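Local coordinates for protein nicotinate phosphoribosyltransferase (Vibrio cholerae, PDB 4HL7) that probably catalyses the ATP-dependent formation of nicotinate ribonucleotide from nicotinate and phosphoribosyl diphosphate, a step of NAD biosynthesis, at residues A29-Y34 with W234-H238; V37-L43 with I119-W125. All blocks are in the same frame, centred on the assembly; numbering follows the deposited sequence.

Interaction 1 of 2, residues A29-Y34 with W234-H238; sequences AIHHFY and WFMGH
Tyr34 and His238 make the polar part of this contact. Tyr34 OH lies 2.6 Å from His238 NE2 in a bent hydrogen bond (131°) at the edge of the imidazole, near its plane. The other ring nitrogen is also used. His238 ND1 donates an almost straight bond to Trp234 O, 2.8 Å away and in the plane of the imidazole. This ties the ring back to its own helix. Arg254 NH1 is a second partner of Tyr34 OH. Trp234 NE1 donates to Ala251 O.

The aromatic part is a cluster of Tyr34, Trp234 and His238. Trp234 has CG anti to its backbone N (chi1 175°), which sends the indole across to the end of helix 21-33. Just past that end, Trp234 CH2 meets Tyr34 CE1 at 3.7 Å, with the two ring planes 54° apart. His238 CE1 sits 3.5 Å above the plane of the indole.

The apolar part is small. Ala29 CB touches Trp234 CH2 at 3.7 Å, and Ile30 CG1 comes to the indole edge at Trp234 CZ3.

Both imidazole nitrogens are thus bonded in a buried place, which fixes the rotation of the ring. The nearby Arg254 may polarise the tyrosine hydroxyl.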
loop_
_atom_site.group_PDB
_atom_site.type_symbol
_atom_site.label_atom_id
_atom_site.label_comp_id
_atom_site.label_asym_id
_atom_site.label_seq_id
_atom_site.Cartn_x
_atom_site.Cartn_y
_atom_site.Cartn_z
ATOM N N ALA A 29 -7.339 -13.976 -4.849
ATOM C CA ALA A 29 -6.490 -14.627 -5.854
ATOM C C ALA A 29 -5.638 -15.711 -5.208
ATOM O O ALA A 29 -5.416 -16.799 -5.750
ATOM C CB ALA A 29 -5.578 -13.603 -6.562
ATOM N N ILE A 30 -5.223 -15.442 -3.988
ATOM C CA ILE A 30 -4.376 -16.413 -3.206
ATOM C C ILE A 30 -5.281 -17.603 -2.804
ATOM O O ILE A 30 -4.856 -18.793 -2.878
ATOM C CB ILE A 30 -3.791 -15.732 -1.941
ATOM C CG1 ILE A 30 -2.758 -14.683 -2.386
ATOM C CG2 ILE A 30 -3.089 -16.762 -0.997
ATOM C CD1 ILE A 30 -2.513 -13.628 -1.303
ATOM N N HIS A 31 -6.504 -17.310 -2.405
ATOM C CA HIS A 31 -7.512 -18.371 -2.066
ATOM C C HIS A 31 -7.674 -19.324 -3.244
ATOM O O HIS A 31 -7.711 -20.547 -3.076
ATOM C CB HIS A 31 -8.836 -17.684 -1.662
ATOM C CG HIS A 31 -10.026 -18.566 -1.617
ATOM N ND1 HIS A 31 -10.418 -19.204 -0.487
ATOM C CD2 HIS A 31 -11.004 -18.846 -2.589
ATOM C CE1 HIS A 31 -11.561 -19.888 -0.729
ATOM N NE2 HIS A 31 -11.916 -19.666 -2.012
ATOM N N HIS A 32 -7.740 -18.752 -4.433
ATOM C CA HIS A 32 -8.001 -19.519 -5.633
ATOM C C HIS A 32 -6.817 -20.344 -6.056
ATOM O O HIS A 32 -6.964 -21.565 -6.321
ATOM C CB HIS A 32 -8.420 -18.551 -6.758
ATOM C CG HIS A 32 -8.864 -19.266 -8.002
ATOM N ND1 HIS A 32 -10.120 -19.770 -8.142
ATOM C CD2 HIS A 32 -8.158 -19.609 -9.155
ATOM C CE1 HIS A 32 -10.215 -20.387 -9.337
ATOM N NE2 HIS A 32 -9.003 -20.315 -9.948
ATOM N N PHE A 33 -5.626 -19.753 -6.117
ATOM C CA PHE A 33 -4.441 -20.410 -6.739
ATOM C C PHE A 33 -3.495 -21.063 -5.718
ATOM O O PHE A 33 -2.720 -21.974 -6.072
ATOM C CB PHE A 33 -3.637 -19.381 -7.595
ATOM C CG PHE A 33 -4.278 -19.074 -8.932
ATOM C CD1 PHE A 33 -4.518 -20.098 -9.832
ATOM C CD2 PHE A 33 -4.555 -17.743 -9.318
ATOM C CE1 PHE A 33 -5.092 -19.830 -11.076
ATOM C CE2 PHE A 33 -5.126 -17.456 -10.558
ATOM C CZ PHE A 33 -5.391 -18.506 -11.430
ATOM N N TYR A 34 -3.450 -20.504 -4.517
ATOM C CA TYR A 34 -2.343 -20.770 -3.566
ATOM C C TYR A 34 -2.873 -20.986 -2.144
ATOM O O TYR A 34 -2.327 -20.466 -1.180
ATOM C CB TYR A 34 -1.308 -19.585 -3.564
ATOM C CG TYR A 34 -0.788 -19.281 -4.944
ATOM C CD1 TYR A 34 -0.890 -17.990 -5.474
ATOM C CD2 TYR A 34 -0.157 -20.274 -5.687
ATOM C CE1 TYR A 34 -0.482 -17.724 -6.793
ATOM C CE2 TYR A 34 0.257 -20.054 -6.998
ATOM C CZ TYR A 34 0.108 -18.753 -7.518
ATOM O OH TYR A 34 0.543 -18.488 -8.800
ATOM N N TRP A 234 2.452 -9.615 -4.428
ATOM C CA TRP A 234 1.956 -10.619 -5.363
ATOM C C TRP A 234 3.090 -11.024 -6.328
ATOM O O TRP A 234 3.387 -12.210 -6.578
ATOM C CB TRP A 234 0.777 -9.996 -6.117
ATOM C CG TRP A 234 0.201 -10.848 -7.211
ATOM C CD1 TRP A 234 0.232 -10.606 -8.581
ATOM C CD2 TRP A 234 -0.541 -12.090 -7.049
ATOM N NE1 TRP A 234 -0.481 -11.584 -9.271
ATOM C CE2 TRP A 234 -0.946 -12.517 -8.391
ATOM C CE3 TRP A 234 -0.923 -12.863 -5.948
ATOM C CZ2 TRP A 234 -1.699 -13.657 -8.604
ATOM C CZ3 TRP A 234 -1.672 -14.049 -6.172
ATOM C CH2 TRP A 234 -2.081 -14.413 -7.464
ATOM N N PHE A 235 3.824 -10.020 -6.801
ATOM C CA PHE A 235 4.955 -10.325 -7.744
ATOM C C PHE A 235 6.139 -10.981 -7.019
ATOM O O PHE A 235 6.826 -11.898 -7.553
ATOM C CB PHE A 235 5.378 -9.003 -8.376
ATOM C CG PHE A 235 4.257 -8.381 -9.169
ATOM C CD1 PHE A 235 3.371 -7.504 -8.577
ATOM C CD2 PHE A 235 4.020 -8.776 -10.463
ATOM C CE1 PHE A 235 2.281 -7.009 -9.301
ATOM C CE2 PHE A 235 2.908 -8.290 -11.178
ATOM C CZ PHE A 235 2.061 -7.393 -10.588
HETATM N N MSE A 236 6.385 -10.518 -5.787
HETATM C CA MSE A 236 7.526 -11.051 -5.009
HETATM C C MSE A 236 7.233 -12.498 -4.646
HETATM O O MSE A 236 8.098 -13.340 -4.775
HETATM C CB MSE A 236 7.628 -10.210 -3.696
HETATM C CG MSE A 236 8.220 -8.834 -4.033
HETATM SE SE MSE A 236 7.884 -7.650 -2.469
HETATM C CE MSE A 236 9.374 -8.342 -1.397
ATOM N N GLY A 237 5.996 -12.798 -4.193
ATOM C CA GLY A 237 5.668 -14.203 -3.831
ATOM C C GLY A 237 5.937 -15.159 -5.000
ATOM O O GLY A 237 6.362 -16.291 -4.813
ATOM N N HIS A 238 5.651 -14.717 -6.224
ATOM C CA HIS A 238 5.934 -15.573 -7.404
ATOM C C HIS A 238 7.366 -15.948 -7.603
ATOM O O HIS A 238 7.665 -16.916 -8.305
ATOM C CB HIS A 238 5.289 -15.002 -8.685
ATOM C CG HIS A 238 3.798 -15.283 -8.751
ATOM N ND1 HIS A 238 2.901 -14.545 -8.066
ATOM C CD2 HIS A 238 3.082 -16.354 -9.301
ATOM C CE1 HIS A 238 1.649 -15.061 -8.242
ATOM N NE2 HIS A 238 1.761 -16.166 -9.002
#

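Interaction 2 of 2, residues V37-L43 with I119-W125; sequences VSVRYEL and ISIRGSW
Val39-Gly123, Tyr41-Ile121 and Leu43-Ile119 are hydrogen-bonded pairs, each joined by two backbone bonds. They make strands 38-43 and 119-122 neighbours in a five-stranded antiparallel sheet, with axes at 168°. Strand 372-380 flanks 38-46 on the other edge. The chain turns a corner at Gly123. Just beyond it, Trp125 N donates a nearly straight bond to Val37 O, while Ser124 OG caps the short helix 125-128 by bonding to Asp127 N.

Trp125 can be followed outward. Its CB lies 3.6 Å from Val37 O. With chi1 at -162°, CG turns opposite the backbone N and the indole lies against the side chain of Val39. Val39 CG1 is 3.6 Å from Trp125 CG and makes a CH-pi contact over the face of the five-membered ring. At the indole edge, Trp125 CD1 meets Tyr41 OH at 3.4 Å. Next comes Trp125 NE1, which bonds to Glu233 OE1, an oxygen that Tyr41 OH also uses. On the six-membered ring, Trp125 CE3 touches Val37 CG1 at 3.8 Å. The benzo end goes on to Tyr34.

Leu43 CD1 and Ile121 CD1 pack at 3.8 Å on the same face as Val39 and Tyr41. The face of Arg40 and Glu42 is polar. In one of its two conformers, Ser120 OG donates to the syn side of Glu42 OE2, at 2.7 Å. The other carboxylate oxygen, Glu42 OE1, forms a salt bridge with Arg40 NH1, met on its anti side. Glu379 and Glu398 hold Arg40 NH2, so acidic groups probably offset the nearness of the two arginines. Arg40 and Arg122 run side by side, and Arg40 CD lies over one face of the Arg122 guanidinium, 3.6 Å from Arg122 CZ.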
loop_
_atom_site.group_PDB
_atom_site.type_symbol
_atom_site.label_atom_id
_atom_site.label_comp_id
_atom_site.label_asym_id
_atom_site.label_seq_id
_atom_site.Cartn_x
_atom_site.Cartn_y
_atom_site.Cartn_z
ATOM N N VAL A 37 -0.047 -22.138 0.310
ATOM C CA VAL A 37 1.249 -21.435 0.341
ATOM C C VAL A 37 1.417 -20.697 1.661
ATOM O O VAL A 37 0.469 -20.075 2.120
ATOM C CB VAL A 37 1.283 -20.457 -0.838
ATOM C CG1 VAL A 37 2.403 -19.415 -0.689
ATOM C CG2 VAL A 37 1.433 -21.278 -2.147
ATOM N N SER A 38 2.614 -20.760 2.279
ATOM C CA SER A 38 2.849 -20.024 3.534
ATOM C C SER A 38 3.751 -18.799 3.281
ATOM O O SER A 38 4.468 -18.758 2.259
ATOM C CB SER A 38 3.518 -20.929 4.527
ATOM O OG SER A 38 2.620 -22.007 4.870
ATOM N N VAL A 39 3.757 -17.862 4.208
ATOM C CA VAL A 39 4.583 -16.649 4.045
ATOM C C VAL A 39 5.070 -16.168 5.395
ATOM O O VAL A 39 4.541 -16.588 6.452
ATOM C CB VAL A 39 3.818 -15.462 3.336
ATOM C CG1 VAL A 39 3.567 -15.709 1.839
ATOM C CG2 VAL A 39 2.499 -15.139 4.031
ATOM N N ARG A 40 6.037 -15.248 5.366
ATOM C CA ARG A 40 6.459 -14.524 6.568
ATOM C C ARG A 40 6.608 -13.067 6.181
ATOM O O ARG A 40 7.273 -12.767 5.174
ATOM C CB ARG A 40 7.774 -15.030 7.128
ATOM C CG ARG A 40 8.194 -14.212 8.389
ATOM C CD ARG A 40 9.324 -14.883 9.165
ATOM N NE ARG A 40 10.373 -15.359 8.249
ATOM C CZ ARG A 40 11.357 -14.578 7.834
ATOM N NH1 ARG A 40 11.416 -13.286 8.208
ATOM N NH2 ARG A 40 12.248 -15.056 7.030
ATOM N N TYR A 41 5.971 -12.176 6.951
ATOM C CA TYR A 41 6.166 -10.714 6.775
ATOM C C TYR A 41 6.957 -10.190 7.926
ATOM O O TYR A 41 6.825 -10.704 9.075
ATOM C CB TYR A 41 4.852 -9.960 6.852
ATOM C CG TYR A 41 3.796 -10.292 5.786
ATOM C CD1 TYR A 41 3.770 -9.610 4.562
ATOM C CD2 TYR A 41 2.887 -11.370 5.974
ATOM C CE1 TYR A 41 2.757 -9.871 3.608
ATOM C CE2 TYR A 41 1.897 -11.660 5.019
ATOM C CZ TYR A 41 1.852 -10.936 3.830
ATOM O OH TYR A 41 0.843 -11.243 2.893
ATOM N N GLU A 42 7.686 -9.081 7.682
ATOM C CA GLU A 42 8.448 -8.450 8.752
ATOM C C GLU A 42 8.174 -6.972 8.786
ATOM O O GLU A 42 8.252 -6.306 7.748
ATOM C CB GLU A 42 9.968 -8.663 8.576
ATOM C CG GLU A 42 10.388 -10.122 8.690
ATOM C CD GLU A 42 10.184 -10.691 10.114
ATOM O OE1 GLU A 42 10.201 -11.952 10.220
ATOM O OE2 GLU A 42 10.090 -9.899 11.109
ATOM N N LEU A 43 7.874 -6.456 9.970
ATOM C CA LEU A 43 7.647 -5.032 10.066
ATOM C C LEU A 43 8.664 -4.468 10.995
ATOM O O LEU A 43 9.024 -5.081 11.998
ATOM C CB LEU A 43 6.253 -4.689 10.599
ATOM C CG LEU A 43 5.048 -5.085 9.739
ATOM C CD1 LEU A 43 4.686 -6.533 10.051
ATOM C CD2 LEU A 43 3.843 -4.173 9.963
ATOM N N ILE A 119 7.923 -6.755 14.430
ATOM C CA ILE A 119 6.745 -7.605 14.413
ATOM C C ILE A 119 6.909 -8.580 13.255
ATOM O O ILE A 119 7.181 -8.161 12.118
ATOM C CB ILE A 119 5.465 -6.758 14.224
ATOM C CG1 ILE A 119 5.315 -5.768 15.390
ATOM C CG2 ILE A 119 4.216 -7.636 14.131
ATOM C CD1 ILE A 119 4.254 -4.725 15.065
ATOM N N SER A 120 6.692 -9.872 13.516
ATOM C CA SER A 120 6.863 -10.936 12.495
ATOM C C SER A 120 5.518 -11.644 12.336
ATOM O O SER A 120 4.873 -11.988 13.338
ATOM C CB SER A 120 7.858 -11.972 12.959
ATOM O OG SER A 120 9.149 -11.415 13.196
ATOM N N ILE A 121 5.061 -11.789 11.103
ATOM C CA ILE A 121 3.724 -12.387 10.896
ATOM C C ILE A 121 3.947 -13.620 10.031
ATOM O O ILE A 121 4.514 -13.509 8.941
ATOM C CB ILE A 121 2.812 -11.390 10.191
ATOM C CG1 ILE A 121 2.594 -10.118 11.041
ATOM C CG2 ILE A 121 1.450 -11.995 9.882
ATOM C CD1 ILE A 121 1.877 -9.052 10.237
ATOM N N ARG A 122 3.492 -14.791 10.500
ATOM C CA ARG A 122 3.750 -16.065 9.816
ATOM C C ARG A 122 2.461 -16.895 9.700
ATOM O O ARG A 122 1.740 -17.014 10.693
ATOM C CB ARG A 122 4.695 -16.956 10.672
ATOM C CG ARG A 122 6.102 -16.405 10.938
ATOM C CD ARG A 122 6.912 -17.444 11.696
ATOM N NE ARG A 122 8.372 -17.182 11.778
ATOM C CZ ARG A 122 8.930 -16.186 12.470
ATOM N NH1 ARG A 122 8.167 -15.312 13.115
ATOM N NH2 ARG A 122 10.257 -16.049 12.499
ATOM N N GLY A 123 2.242 -17.557 8.552
ATOM C CA GLY A 123 1.085 -18.465 8.414
ATOM C C GLY A 123 0.813 -18.680 6.960
ATOM O O GLY A 123 1.674 -18.384 6.094
ATOM N N SER A 124 -0.384 -19.179 6.644
ATOM C CA SER A 124 -0.740 -19.226 5.223
ATOM C C SER A 124 -0.832 -17.822 4.669
ATOM O O SER A 124 -1.210 -16.867 5.355
ATOM C CB SER A 124 -2.057 -19.977 4.958
ATOM O OG SER A 124 -3.176 -19.259 5.380
ATOM N N TRP A 125 -0.526 -17.690 3.411
ATOM C CA TRP A 125 -0.652 -16.406 2.724
ATOM C C TRP A 125 -2.087 -15.936 2.758
ATOM O O TRP A 125 -2.351 -14.770 3.088
ATOM C CB TRP A 125 -0.124 -16.604 1.297
ATOM C CG TRP A 125 0.232 -15.346 0.585
ATOM C CD1 TRP A 125 0.330 -14.032 1.089
ATOM C CD2 TRP A 125 0.637 -15.260 -0.813
ATOM N NE1 TRP A 125 0.756 -13.158 0.062
ATOM C CE2 TRP A 125 0.961 -13.850 -1.076
ATOM C CE3 TRP A 125 0.765 -16.186 -1.837
ATOM C CZ2 TRP A 125 1.359 -13.415 -2.341
ATOM C CZ3 TRP A 125 1.209 -15.733 -3.116
ATOM C CH2 TRP A 125 1.480 -14.387 -3.349
HETATM O O HOH W 1 11.331 -13.074 12.092
#

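Overall arrangement
The centres of interactions 1 and 2 are about 14 Å apart. The chain meets 29-34 first, then 37-43, then 119-125, and returns to interaction 1 at 234-238. Helix 21-33 leads through a short turn into strand 38-46, so the two contacts share this helix-strand unit. Interaction 2 pairs two strands of the N-terminal region in an antiparallel sheet that strand 372-380, from late in the chain, also joins. Interaction 1 joins that region to helix 232-241 of the later, TIM-barrel-like family region. Trp125 connects them, packing on Ile30, Tyr34, Trp234 and Gly237. The same helix 232-241 starts at His232, the predicted autophosphorylation site, unmodified here. The sheet is therefore packed, through Trp125, against the helix that carries this histidine.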